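Local coordinates for protein acyl-coa oxidase (Arabidopsis thaliana, PDB 1W07) that catalyses the FAD-dependent, oxygen-consuming desaturation of long- and medium-chain acyl-CoAs to 2-trans-enoyl-CoAs in peroxisomal beta-oxidation, releasing hydrogen peroxide, at residues 158-163 against 261-266; 225-228 against 234-237; 552-557 against 593-598. The protein carries 1 engineered substitution. All coordinates share one frame; numbering follows the deposited sequence.

Interaction 1 (158-163 against 261-266); sequences KTDEFV and VTREGE
Asp160 and Arg263 form a salt bridge in which the carboxylate is stacked over one face of the guanidinium instead of meeting its N-H edge. The planes are only 25° apart; Asp160 OD1 lies 3.3 Å from Arg263 NE but well out of the guanidinium plane, so no N-H points at the oxygen and the ion pair rests on charge. Asp160 CB adds contact over the centre of the face, 3.6 Å from Arg263 CZ. Arg263 bends at chi2 and chi3, which lays its flat group across the aspartate. The stronger partner of Asp160 OD1 is Arg251 NE, a same-chain salt bridge; the Arg251 and Arg263 side chains also pack together. Aspartate tolerates the positive phi of this G1 beta bulge, in the turn between strands 152-156 and 161-165, better than most residues. Arg263 lies in the type I turn Thr262 to Gly265, linking antiparallel strands 259-261 and 267-269, where Thr262 OG1 accepts from Glu264 N in an ST turn. Beside the ion pair, Phe162 CZ makes an apolar contact with Val261 CG1 at 4.1 Å. With an alanine in place of Asp160, both arginines would probably lose the carboxylate they share, and the Arg263 guanidinium is likely to be freer to turn. Lacking a directed N-H bond, the link is probably tolerant of small shifts between bulge and turn, one carboxylate balancing two positive charges.

Interaction 2 (225-228 against 234-237); sequences IGTK and YNSM
Lys228 and Asn235, both in the loop between antiparallel strands 220-224 and 240-244, make the tight part of this contact, where the side-chain amide of Asn235 pairs with both backbone polar groups of the lysine. Lys228 N donates to Asn235 OD1 over 2.7 Å, almost straight at 176° and on a lone pair in the carbonyl plane. In return, Asn235 ND2 gives a 3.0 Å bond to Lys228 O, which it reaches from above that carbonyl's plane. Asparagine suits the place because it presents an acceptor and a donor side by side. The lysine chain runs alongside the amide, antiparallel to the asparagine side chain, and bends at chi2 and chi3 to bring its ammonium back to residues 234-237. Lys228 NZ has its main hydrogen bond to Asn239 OD1 and donates as well to Tyr234 O at 2.9 Å, while Met237 N bonds the latter oxygen from the opposite face of its plane.

The flanks are looser. Thr227 meets Asn235 through carbon alone, its CA and methyl CG2 both lying close to OD1, with CG2 at 3.5 Å, and turns its hydroxyl to Asp636 of the second subunit. The Tyr234 ring leads away from the lysine to touch FAD, and Tyr404 of the second subunit packs on both residues. The buried ammonium is thus satisfied by neutral oxygens, whose dipoles would be expected to stabilise its positive charge.

Interaction 3 (552-557 against 593-598); sequences LNNLCY and YTQVRP
Two helices of the all-helical C-terminal region, 548-566 and 579-596, approach each other here through a small patch of side chains. Asn554 and Val596 have the nearest backbones, their CA atoms 7.0 Å apart. The main touch is apolar: Val596 CG2 rests 3.7 Å from Asn554 CB. Val596 has CG1 anti to its backbone N (chi1 167°), which leaves CG2, beside that N, as the methyl that meets the other helix. The same methyl reaches Leu555, whose CD2 lies 4.4 Å away, so one valine branch is shared between two successive residues. A beta-branched valine fits, since it puts short, rigid methyls close to the backbone where helices come near.

Beside this patch the side chains of Asn554 and Gln595 cross at about a right angle, their amide planes 89° apart. They meet through oxygens, Asn554 OD1 standing 3.5 Å from Gln595 OE1. Two acceptors cannot bond each other, so this approach adds no attraction; each amide nitrogen instead looks to its own helix, Gln595 NE2 bonding Ser591 OG and Asn554 ND2 making a weak bond to Gln551 OE1. The association between the two segments therefore rests on carbon contacts.

Around the patch, Val596 and Tyr593 also pack on Ile558, one turn along from Asn554. Helix 328-363 presents Tyr342 to Leu555 and takes up Tyr593, whose OH bonds Asn332 OD1, while helix 516-538 covers Leu555 with Phe535. Helices 328-363 and 516-538 thus pack around the contact.

In the fold
Following the chain from the N terminus, residues 158-163 come first, a turn running into strand 161-165, and interaction 1 joins them to the turn between strands 259-261 and 267-269, closing a loop rich in strands. Interaction 2 falls wholly within that loop: 225-228 and 234-237 close a short loop between strands 220-224 and 240-244, about 38 Å away centre to centre. Interaction 3 follows in series, after the helices that begin at 278, and closes a helical loop between 548-566 and 579-596. None cross. Interaction 1 fastens an outlying part of the beta region, interaction 2 the loop carrying Tyr234, which touches FAD, and interaction 3 the C-terminal helices beyond the chain's centre.

Interaction 1 (158-163 against 261-266)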
loop_
_atom_site.group_PDB
_atom_site.type_symbol
_atom_site.label_atom_id
_atom_site.label_comp_id
_atom_site.label_asym_id
_atom_site.label_seq_id
_atom_site.Cartn_x
_atom_site.Cartn_y
_atom_site.Cartn_z
ATOM N N LYS B 158 -0.828 -3.955 53.740
ATOM C CA LYS B 158 0.203 -3.738 54.743
ATOM C C LYS B 158 1.167 -2.603 54.417
ATOM O O LYS B 158 1.878 -2.116 55.297
ATOM C CB LYS B 158 0.989 -5.037 54.976
ATOM C CG LYS B 158 0.147 -6.190 55.518
ATOM C CD LYS B 158 -0.612 -5.787 56.787
ATOM C CE LYS B 158 -1.242 -6.984 57.498
ATOM N NZ LYS B 158 -0.202 -7.905 58.038
ATOM N N THR B 159 1.196 -2.176 53.161
ATOM C CA THR B 159 2.094 -1.097 52.766
ATOM C C THR B 159 1.324 0.005 52.037
ATOM O O THR B 159 1.867 1.069 51.739
ATOM C CB THR B 159 3.216 -1.616 51.833
ATOM O OG1 THR B 159 2.637 -2.120 50.623
ATOM C CG2 THR B 159 3.998 -2.738 52.512
ATOM N N ASP B 160 0.049 -0.249 51.764
ATOM C CA ASP B 160 -0.786 0.714 51.062
ATOM C C ASP B 160 -0.184 1.039 49.689
ATOM O O ASP B 160 -0.102 2.204 49.281
ATOM C CB ASP B 160 -0.940 1.984 51.899
ATOM C CG ASP B 160 -2.059 2.870 51.399
ATOM O OD1 ASP B 160 -3.137 2.331 51.058
ATOM O OD2 ASP B 160 -1.871 4.104 51.358
ATOM N N GLU B 161 0.233 -0.006 48.977
ATOM C CA GLU B 161 0.823 0.156 47.653
ATOM C C GLU B 161 0.255 -0.843 46.650
ATOM O O GLU B 161 -0.284 -1.883 47.020
ATOM C CB GLU B 161 2.340 -0.043 47.717
ATOM C CG GLU B 161 3.089 0.906 48.635
ATOM C CD GLU B 161 4.590 0.699 48.568
ATOM O OE1 GLU B 161 5.062 -0.399 48.936
ATOM O OE2 GLU B 161 5.305 1.632 48.140
ATOM N N PHE B 162 0.372 -0.519 45.370
ATOM C CA PHE B 162 -0.087 -1.424 44.325
ATOM C C PHE B 162 1.148 -2.080 43.729
ATOM O O PHE B 162 2.096 -1.400 43.351
ATOM C CB PHE B 162 -0.843 -0.668 43.231
ATOM C CG PHE B 162 -2.323 -0.603 43.453
ATOM C CD1 PHE B 162 -2.953 0.601 43.745
ATOM C CD2 PHE B 162 -3.089 -1.757 43.366
ATOM C CE1 PHE B 162 -4.327 0.653 43.943
ATOM C CE2 PHE B 162 -4.453 -1.720 43.562
ATOM C CZ PHE B 162 -5.079 -0.514 43.850
ATOM N N VAL B 163 1.146 -3.407 43.668
ATOM C CA VAL B 163 2.276 -4.131 43.103
ATOM C C VAL B 163 2.007 -4.412 41.626
ATOM O O VAL B 163 1.200 -5.280 41.293
ATOM C CB VAL B 163 2.503 -5.470 43.829
ATOM C CG1 VAL B 163 3.656 -6.222 43.185
ATOM C CG2 VAL B 163 2.770 -5.225 45.319
ATOM N N VAL B 261 -10.488 2.208 45.692
ATOM C CA VAL B 261 -9.937 1.080 46.426
ATOM C C VAL B 261 -9.510 1.617 47.782
ATOM O O VAL B 261 -8.425 2.194 47.917
ATOM C CB VAL B 261 -8.708 0.478 45.720
ATOM C CG1 VAL B 261 -8.077 -0.588 46.602
ATOM C CG2 VAL B 261 -9.115 -0.110 44.375
ATOM N N THR B 262 -10.374 1.437 48.779
ATOM C CA THR B 262 -10.124 1.910 50.141
ATOM C C THR B 262 -8.804 1.412 50.703
ATOM O O THR B 262 -8.161 0.532 50.131
ATOM C CB THR B 262 -11.229 1.441 51.098
ATOM O OG1 THR B 262 -11.054 0.043 51.367
ATOM C CG2 THR B 262 -12.601 1.666 50.477
ATOM N N ARG B 263 -8.417 1.975 51.842
ATOM C CA ARG B 263 -7.186 1.591 52.522
ATOM C C ARG B 263 -7.213 0.130 52.954
ATOM O O ARG B 263 -6.164 -0.476 53.166
ATOM C CB ARG B 263 -6.959 2.493 53.745
ATOM C CG ARG B 263 -6.031 3.667 53.494
ATOM C CD ARG B 263 -4.721 3.500 54.267
ATOM N NE ARG B 263 -4.176 2.146 54.156
ATOM C CZ ARG B 263 -3.064 1.738 54.764
ATOM N NH1 ARG B 263 -2.368 2.577 55.522
ATOM N NH2 ARG B 263 -2.651 0.485 54.628
ATOM N N GLU B 264 -8.412 -0.434 53.095
ATOM C CA GLU B 264 -8.546 -1.835 53.492
ATOM C C GLU B 264 -8.662 -2.770 52.290
ATOM O O GLU B 264 -8.975 -3.951 52.444
ATOM C CB GLU B 264 -9.763 -2.039 54.395
ATOM C CG GLU B 264 -9.619 -1.417 55.765
ATOM C CD GLU B 264 -10.664 -1.919 56.723
ATOM O OE1 GLU B 264 -11.866 -1.848 56.381
ATOM O OE2 GLU B 264 -10.286 -2.381 57.823
ATOM N N GLY B 265 -8.421 -2.242 51.095
ATOM C CA GLY B 265 -8.488 -3.066 49.900
ATOM C C GLY B 265 -9.881 -3.363 49.373
ATOM O O GLY B 265 -10.078 -4.342 48.653
ATOM N N GLU B 266 -10.848 -2.524 49.723
ATOM C CA GLU B 266 -12.212 -2.712 49.266
ATOM C C GLU B 266 -12.432 -2.007 47.935
ATOM O O GLU B 266 -12.119 -0.824 47.791
ATOM C CB GLU B 266 -13.203 -2.162 50.295
ATOM C CG GLU B 266 -13.266 -2.958 51.586
ATOM C CD GLU B 266 -13.727 -4.383 51.365
ATOM O OE1 GLU B 266 -14.745 -4.573 50.665
ATOM O OE2 GLU B 266 -13.077 -5.311 51.892
#

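Interaction 2 (225-228 against 234-237)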
loop_
_atom_site.group_PDB
_atom_site.type_symbol
_atom_site.label_atom_id
_atom_site.label_comp_id
_atom_site.label_asym_id
_atom_site.label_seq_id
_atom_site.Cartn_x
_atom_site.Cartn_y
_atom_site.Cartn_z
ATOM N N ILE B 225 11.218 -0.594 20.742
ATOM C CA ILE B 225 10.862 -1.862 20.099
ATOM C C ILE B 225 11.484 -2.105 18.724
ATOM O O ILE B 225 11.346 -3.197 18.170
ATOM C CB ILE B 225 9.343 -2.012 19.955
ATOM C CG1 ILE B 225 8.780 -0.904 19.045
ATOM C CG2 ILE B 225 8.686 -1.961 21.326
ATOM C CD1 ILE B 225 7.326 -1.122 18.687
ATOM N N GLY B 226 12.166 -1.106 18.174
ATOM C CA GLY B 226 12.794 -1.317 16.882
ATOM C C GLY B 226 12.336 -0.434 15.735
ATOM O O GLY B 226 11.382 0.334 15.849
ATOM N N THR B 227 13.035 -0.560 14.610
ATOM C CA THR B 227 12.753 0.226 13.422
ATOM C C THR B 227 11.438 -0.181 12.775
ATOM O O THR B 227 11.104 -1.364 12.680
ATOM C CB THR B 227 13.912 0.111 12.395
ATOM O OG1 THR B 227 15.107 0.612 12.995
ATOM C CG2 THR B 227 13.613 0.926 11.138
ATOM N N LYS B 228 10.692 0.814 12.318
ATOM C CA LYS B 228 9.395 0.582 11.711
ATOM C C LYS B 228 9.376 0.889 10.218
ATOM O O LYS B 228 10.304 1.466 9.661
ATOM C CB LYS B 228 8.345 1.436 12.434
ATOM C CG LYS B 228 8.071 0.962 13.877
ATOM C CD LYS B 228 7.884 2.101 14.879
ATOM C CE LYS B 228 9.136 2.950 14.998
ATOM N NZ LYS B 228 9.014 3.925 16.109
ATOM N N TYR B 234 7.457 7.164 11.331
ATOM C CA TYR B 234 7.302 6.966 12.767
ATOM C C TYR B 234 8.607 6.592 13.459
ATOM O O TYR B 234 8.624 6.356 14.668
ATOM C CB TYR B 234 6.260 5.873 13.047
ATOM C CG TYR B 234 4.937 6.380 13.577
ATOM C CD1 TYR B 234 3.959 6.882 12.714
ATOM C CD2 TYR B 234 4.662 6.361 14.947
ATOM C CE1 TYR B 234 2.739 7.352 13.207
ATOM C CE2 TYR B 234 3.446 6.829 15.447
ATOM C CZ TYR B 234 2.490 7.323 14.566
ATOM O OH TYR B 234 1.281 7.773 15.037
ATOM N N ASN B 235 9.707 6.548 12.717
ATOM C CA ASN B 235 10.962 6.175 13.339
ATOM C C ASN B 235 11.551 7.267 14.225
ATOM O O ASN B 235 12.547 7.050 14.916
ATOM C CB ASN B 235 11.937 5.687 12.282
ATOM C CG ASN B 235 11.584 4.289 11.809
ATOM O OD1 ASN B 235 11.547 3.351 12.605
ATOM N ND2 ASN B 235 11.306 4.146 10.521
ATOM N N SER B 236 10.907 8.432 14.229
ATOM C CA SER B 236 11.326 9.536 15.081
ATOM C C SER B 236 10.632 9.321 16.432
ATOM O O SER B 236 10.977 9.960 17.430
ATOM C CB SER B 236 10.878 10.868 14.489
ATOM O OG SER B 236 9.498 10.843 14.182
ATOM N N MET B 237 9.644 8.425 16.443
ATOM C CA MET B 237 8.885 8.106 17.647
ATOM C C MET B 237 9.560 6.956 18.372
ATOM O O MET B 237 9.970 5.971 17.751
ATOM C CB MET B 237 7.448 7.697 17.285
ATOM C CG MET B 237 6.540 7.286 18.466
ATOM S SD MET B 237 5.971 8.703 19.468
ATOM C CE MET B 237 4.672 9.413 18.427
#

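Interaction 3 (552-557 against 593-598)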
loop_
_atom_site.group_PDB
_atom_site.type_symbol
_atom_site.label_atom_id
_atom_site.label_comp_id
_atom_site.label_asym_id
_atom_site.label_seq_id
_atom_site.Cartn_x
_atom_site.Cartn_y
_atom_site.Cartn_z
ATOM N N LEU B 552 -18.354 21.709 -4.959
ATOM C CA LEU B 552 -18.569 20.766 -3.864
ATOM C C LEU B 552 -19.664 19.773 -4.270
ATOM O O LEU B 552 -19.631 18.594 -3.905
ATOM C CB LEU B 552 -18.979 21.505 -2.586
ATOM C CG LEU B 552 -17.880 22.378 -1.970
ATOM C CD1 LEU B 552 -18.420 23.111 -0.749
ATOM C CD2 LEU B 552 -16.691 21.497 -1.595
ATOM N N ASN B 553 -20.632 20.257 -5.043
ATOM C CA ASN B 553 -21.727 19.416 -5.516
ATOM C C ASN B 553 -21.147 18.356 -6.445
ATOM O O ASN B 553 -21.501 17.177 -6.361
ATOM C CB ASN B 553 -22.766 20.260 -6.259
ATOM C CG ASN B 553 -24.019 19.479 -6.586
ATOM O OD1 ASN B 553 -24.940 19.383 -5.774
ATOM N ND2 ASN B 553 -24.050 18.890 -7.773
ATOM N N ASN B 554 -20.244 18.772 -7.327
ATOM C CA ASN B 554 -19.601 17.827 -8.243
ATOM C C ASN B 554 -18.905 16.715 -7.454
ATOM O O ASN B 554 -19.097 15.540 -7.726
ATOM C CB ASN B 554 -18.557 18.538 -9.134
ATOM C CG ASN B 554 -19.175 19.444 -10.198
ATOM O OD1 ASN B 554 -20.272 19.182 -10.700
ATOM N ND2 ASN B 554 -18.445 20.487 -10.580
ATOM N N LEU B 555 -18.082 17.100 -6.481
ATOM C CA LEU B 555 -17.352 16.131 -5.674
ATOM C C LEU B 555 -18.306 15.243 -4.875
ATOM O O LEU B 555 -18.102 14.032 -4.775
ATOM C CB LEU B 555 -16.382 16.852 -4.727
ATOM C CG LEU B 555 -15.265 17.676 -5.383
ATOM C CD1 LEU B 555 -14.428 18.394 -4.303
ATOM C CD2 LEU B 555 -14.403 16.746 -6.245
ATOM N N CYS B 556 -19.357 15.841 -4.319
ATOM C CA CYS B 556 -20.332 15.086 -3.545
ATOM C C CYS B 556 -20.875 13.917 -4.336
ATOM O O CYS B 556 -20.905 12.794 -3.834
ATOM C CB CYS B 556 -21.502 15.976 -3.108
ATOM S SG CYS B 556 -22.852 15.105 -2.254
ATOM N N TYR B 557 -21.314 14.163 -5.571
ATOM C CA TYR B 557 -21.874 13.078 -6.359
ATOM C C TYR B 557 -20.849 12.158 -6.994
ATOM O O TYR B 557 -21.175 11.024 -7.357
ATOM C CB TYR B 557 -22.883 13.622 -7.381
ATOM C CG TYR B 557 -24.108 14.156 -6.688
ATOM C CD1 TYR B 557 -24.178 15.493 -6.291
ATOM C CD2 TYR B 557 -25.146 13.301 -6.309
ATOM C CE1 TYR B 557 -25.245 15.958 -5.523
ATOM C CE2 TYR B 557 -26.215 13.765 -5.542
ATOM C CZ TYR B 557 -26.257 15.082 -5.149
ATOM O OH TYR B 557 -27.285 15.498 -4.332
ATOM N N TYR B 593 -16.366 13.882 -14.004
ATOM C CA TYR B 593 -14.912 13.925 -14.064
ATOM C C TYR B 593 -14.504 15.067 -15.009
ATOM O O TYR B 593 -13.668 15.915 -14.661
ATOM C CB TYR B 593 -14.353 12.602 -14.582
ATOM C CG TYR B 593 -14.464 11.430 -13.606
ATOM C CD1 TYR B 593 -14.561 11.629 -12.229
ATOM C CD2 TYR B 593 -14.397 10.118 -14.066
ATOM C CE1 TYR B 593 -14.587 10.538 -11.324
ATOM C CE2 TYR B 593 -14.418 9.021 -13.188
ATOM C CZ TYR B 593 -14.510 9.238 -11.819
ATOM O OH TYR B 593 -14.507 8.142 -10.968
ATOM N N THR B 594 -15.100 15.087 -16.200
ATOM C CA THR B 594 -14.826 16.119 -17.195
ATOM C C THR B 594 -15.094 17.508 -16.640
ATOM O O THR B 594 -14.404 18.458 -16.987
ATOM C CB THR B 594 -15.682 15.893 -18.441
ATOM O OG1 THR B 594 -15.324 14.631 -19.015
ATOM C CG2 THR B 594 -15.472 17.019 -19.483
ATOM N N GLN B 595 -16.100 17.630 -15.778
ATOM C CA GLN B 595 -16.415 18.924 -15.192
ATOM C C GLN B 595 -15.401 19.324 -14.125
ATOM O O GLN B 595 -15.062 20.500 -13.980
ATOM C CB GLN B 595 -17.817 18.905 -14.584
ATOM C CG GLN B 595 -18.912 18.876 -15.626
ATOM C CD GLN B 595 -20.281 18.617 -15.041
ATOM O OE1 GLN B 595 -20.757 19.363 -14.189
ATOM N NE2 GLN B 595 -20.925 17.551 -15.502
ATOM N N VAL B 596 -14.901 18.348 -13.376
ATOM C CA VAL B 596 -13.940 18.631 -12.317
ATOM C C VAL B 596 -12.532 18.857 -12.843
ATOM O O VAL B 596 -11.749 19.591 -12.234
ATOM C CB VAL B 596 -13.943 17.491 -11.268
ATOM C CG1 VAL B 596 -12.728 17.598 -10.333
ATOM C CG2 VAL B 596 -15.229 17.569 -10.475
ATOM N N ARG B 597 -12.219 18.235 -13.976
ATOM C CA ARG B 597 -10.892 18.344 -14.592
ATOM C C ARG B 597 -10.247 19.729 -14.583
ATOM O O ARG B 597 -9.107 19.884 -14.133
ATOM C CB ARG B 597 -10.942 17.819 -16.030
ATOM C CG ARG B 597 -9.741 18.224 -16.918
ATOM C CD ARG B 597 -8.420 17.710 -16.387
ATOM N NE ARG B 597 -7.303 18.182 -17.212
ATOM C CZ ARG B 597 -6.591 19.275 -16.956
ATOM N NH1 ARG B 597 -6.863 20.017 -15.887
ATOM N NH2 ARG B 597 -5.602 19.617 -17.763
ATOM N N PRO B 598 -10.958 20.754 -15.097
ATOM C CA PRO B 598 -10.389 22.101 -15.122
ATOM C C PRO B 598 -10.259 22.739 -13.745
ATOM O O PRO B 598 -9.497 23.693 -13.553
ATOM C CB PRO B 598 -11.328 22.858 -16.065
ATOM C CG PRO B 598 -12.660 22.190 -15.821
ATOM C CD PRO B 598 -12.287 20.723 -15.741
#